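Local structure of DnaJ homolog subfamily C member 27-A (Xenopus laevis, 6JMG) at residues Y96-K101 / N134-T139. The protein binds GTP with magnesium as a Rab-family small GTPase that also carries a DnaJ domain, and possibly takes part in regulating MEK/ERK signalling. Sequence-based numbering, arbitrary orientation.
Sequences YDVGHK and NKIDST. With GTP (guanosine-5'-triphosphate), chain C.
OD1 of D97 is gripped by two side chains: K135 reaches it across the contact in a long, weak salt bridge, NZ to OD1 3.4 Å, and H100 ND1 donates to the same OD1 from 3.1 Å. The oxygen lies in the plane of the imidazole, yet the histidine meets the carboxylate from well above the carboxylate's own plane. The other oxygen, OD2, accepts the backbone N of G99 at 2.7 Å, an Asx turn at the start of the type I turn D97-H100, so both carboxylate oxygens are held. CG of D97 stands anti to its backbone N (chi1 178°), which carries the carboxylate across the K135 chain at about a right angle, OD1 lying against CD. The K135 side chain, extended beyond CG, runs on along the guanine base, CG over C6 and CE over C4 of GTP; its NZ also bonds E26 O in the P-loop and, weakly, the ribose O4'. N134, K135 and D137 belong to the NKxD motif of Ras-like GTPases, which begins on the last residue of strand 128-134, parallel to strand 91-97, and runs into the loop after it. D137 clasps the guanine edge with two bonds, OD1 taking N1 at 2.8 Å and OD2 taking N2 at 3.1 Å, the pairing that selects guanine in this family. N134 is hydrogen-bonded through OD1 to T163 OG1, at the end of neighbouring strand 159-163, and through ND2 to V27 O in the P-loop. With D97 cut back to an alanine, G99 N would probably lose its Asx-turn acceptor, the K135 ammonium its carboxylate mate, and the H100 ring the bond that fixes its rotation. The backbones are joined at the parallel bridge of D97 with N134, N134 N giving to Y96 O (2.8 Å) and V98 N to N134 O (3.2 Å), while V98 CG2 rests against the carbonyl oxygens of N134 and K135.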
loop_
_atom_site.group_PDB
_atom_site.type_symbol
_atom_site.label_atom_id
_atom_site.label_comp_id
_atom_site.label_asym_id
_atom_site.label_seq_id
_atom_site.Cartn_x
_atom_site.Cartn_y
_atom_site.Cartn_z
ATOM N N TYR A 96 3.529 6.707 -13.537
ATOM C CA TYR A 96 4.342 7.863 -13.891
ATOM C C TYR A 96 4.892 7.696 -15.301
ATOM O O TYR A 96 4.734 6.650 -15.946
ATOM C CB TYR A 96 5.498 8.088 -12.924
ATOM C CG TYR A 96 6.521 6.995 -12.879
ATOM C CD1 TYR A 96 6.280 5.807 -12.188
ATOM C CD2 TYR A 96 7.763 7.165 -13.479
ATOM C CE1 TYR A 96 7.251 4.801 -12.123
ATOM C CE2 TYR A 96 8.735 6.179 -13.419
ATOM C CZ TYR A 96 8.483 5.000 -12.746
ATOM O OH TYR A 96 9.464 4.023 -12.703
ATOM N N ASP A 97 5.538 8.762 -15.771
ATOM C CA ASP A 97 6.101 8.861 -17.112
ATOM C C ASP A 97 7.622 8.849 -16.987
ATOM O O ASP A 97 8.206 9.767 -16.402
ATOM C CB ASP A 97 5.577 10.135 -17.786
ATOM C CG ASP A 97 6.137 10.375 -19.189
ATOM O OD1 ASP A 97 5.613 11.298 -19.855
ATOM O OD2 ASP A 97 7.090 9.688 -19.627
ATOM N N VAL A 98 8.263 7.826 -17.556
ATOM C CA VAL A 98 9.715 7.714 -17.465
ATOM C C VAL A 98 10.413 8.894 -18.120
ATOM O O VAL A 98 11.608 9.112 -17.890
ATOM C CB VAL A 98 10.209 6.396 -18.091
ATOM C CG1 VAL A 98 9.632 5.202 -17.342
ATOM C CG2 VAL A 98 9.864 6.342 -19.597
ATOM N N GLY A 99 9.696 9.659 -18.937
ATOM C CA GLY A 99 10.250 10.804 -19.624
ATOM C C GLY A 99 10.235 12.106 -18.863
ATOM O O GLY A 99 10.763 13.099 -19.371
ATOM N N HIS A 100 9.646 12.140 -17.665
ATOM C CA HIS A 100 9.439 13.380 -16.914
ATOM C C HIS A 100 9.614 13.047 -15.434
ATOM O O HIS A 100 8.709 12.497 -14.799
ATOM C CB HIS A 100 8.056 13.957 -17.223
ATOM C CG HIS A 100 7.925 14.550 -18.599
ATOM N ND1 HIS A 100 7.221 13.936 -19.614
ATOM C CD2 HIS A 100 8.370 15.723 -19.113
ATOM C CE1 HIS A 100 7.257 14.693 -20.697
ATOM N NE2 HIS A 100 7.946 15.784 -20.418
ATOM N N LYS A 101 10.776 13.385 -14.877
ATOM C CA LYS A 101 11.092 12.806 -13.584
ATOM C C LYS A 101 10.257 13.426 -12.452
ATOM O O LYS A 101 10.003 12.761 -11.438
ATOM C CB LYS A 101 12.632 12.767 -13.430
ATOM C CG LYS A 101 13.241 12.832 -12.028
ATOM C CD LYS A 101 14.703 12.201 -11.882
ATOM C CE LYS A 101 15.905 12.735 -12.723
ATOM N NZ LYS A 101 16.789 13.661 -12.034
ATOM N N ASN A 134 5.412 4.312 -17.276
ATOM C CA ASN A 134 4.701 4.314 -18.539
ATOM C C ASN A 134 5.439 5.116 -19.599
ATOM O O ASN A 134 6.316 5.927 -19.295
ATOM C CB ASN A 134 3.296 4.877 -18.360
ATOM C CG ASN A 134 2.384 4.500 -19.496
ATOM O OD1 ASN A 134 2.442 3.373 -20.009
ATOM N ND2 ASN A 134 1.540 5.443 -19.913
ATOM N N LYS A 135 5.053 4.864 -20.860
ATOM C CA LYS A 135 5.555 5.567 -22.047
ATOM C C LYS A 135 7.000 5.188 -22.380
ATOM O O LYS A 135 7.751 6.009 -22.912
ATOM C CB LYS A 135 5.445 7.092 -21.912
ATOM C CG LYS A 135 4.089 7.604 -21.493
ATOM C CD LYS A 135 3.960 9.071 -21.799
ATOM C CE LYS A 135 2.581 9.570 -21.479
ATOM N NZ LYS A 135 2.545 11.042 -21.373
ATOM N N ILE A 136 7.376 3.932 -22.113
ATOM C CA ILE A 136 8.693 3.433 -22.469
ATOM C C ILE A 136 8.923 3.454 -23.981
ATOM O O ILE A 136 10.065 3.355 -24.437
ATOM C CB ILE A 136 8.894 2.013 -21.903
ATOM C CG1 ILE A 136 7.792 1.067 -22.370
ATOM C CG2 ILE A 136 8.931 2.042 -20.395
ATOM C CD1 ILE A 136 7.960 -0.345 -21.796
ATOM N N ASP A 137 7.856 3.552 -24.770
ATOM C CA ASP A 137 7.953 3.604 -26.225
ATOM C C ASP A 137 8.483 4.935 -26.747
ATOM O O ASP A 137 8.873 5.016 -27.916
ATOM C CB ASP A 137 6.579 3.364 -26.843
ATOM C CG ASP A 137 5.594 4.480 -26.502
ATOM O OD1 ASP A 137 5.002 4.438 -25.393
ATOM O OD2 ASP A 137 5.425 5.402 -27.334
ATOM N N SER A 138 8.473 5.986 -25.943
ATOM C CA SER A 138 8.767 7.297 -26.494
ATOM C C SER A 138 10.257 7.442 -26.787
ATOM O O SER A 138 11.107 6.937 -26.045
ATOM C CB SER A 138 8.294 8.396 -25.556
ATOM O OG SER A 138 9.123 9.538 -25.715
ATOM N N THR A 139 10.562 8.055 -27.938
ATOM C CA THR A 139 11.947 8.354 -28.305
ATOM C C THR A 139 12.594 9.320 -27.322
ATOM O O THR A 139 13.823 9.303 -27.155
ATOM C CB THR A 139 12.012 8.927 -29.721
ATOM O OG1 THR A 139 10.916 9.827 -29.929
ATOM C CG2 THR A 139 11.932 7.803 -30.724
HETATM P PG GTP C . -5.242 12.941 -16.557
HETATM O O1G GTP C . -6.552 12.190 -16.654
HETATM O O2G GTP C . -4.657 12.876 -15.169
HETATM O O3G GTP C . -5.468 14.393 -16.937
HETATM O O3B GTP C . -4.086 12.299 -17.492
HETATM P PB GTP C . -3.907 10.715 -17.721
HETATM O O1B GTP C . -2.976 10.118 -16.700
HETATM O O2B GTP C . -5.196 9.928 -17.726
HETATM O O3A GTP C . -3.146 10.656 -19.138
HETATM P PA GTP C . -3.832 10.072 -20.465
HETATM O O1A GTP C . -4.165 8.605 -20.350
HETATM O O2A GTP C . -5.059 10.849 -20.839
HETATM O "O5'" GTP C . -2.650 10.362 -21.495
HETATM C "C5'" GTP C . -2.119 11.662 -21.599
HETATM C "C4'" GTP C . -1.506 11.795 -22.988
HETATM O "O4'" GTP C . -0.409 10.926 -23.058
HETATM C "C3'" GTP C . -2.419 11.386 -24.117
HETATM O "O3'" GTP C . -2.076 12.249 -25.157
HETATM C "C2'" GTP C . -1.989 9.998 -24.528
HETATM O "O2'" GTP C . -2.062 9.744 -25.912
HETATM C "C1'" GTP C . -0.541 10.021 -24.150
HETATM N N9 GTP C . -0.072 8.699 -23.734
HETATM C C8 GTP C . -0.610 7.897 -22.759
HETATM N N7 GTP C . 0.158 6.778 -22.660
HETATM C C5 GTP C . 1.167 6.865 -23.556
HETATM C C6 GTP C . 2.218 6.016 -23.864
HETATM O O6 GTP C . 2.352 4.940 -23.286
HETATM N N1 GTP C . 3.135 6.391 -24.824
HETATM C C2 GTP C . 3.006 7.590 -25.483
HETATM N N2 GTP C . 3.897 7.908 -26.413
HETATM N N3 GTP C . 1.955 8.438 -25.177
HETATM C C4 GTP C . 1.048 8.075 -24.232
#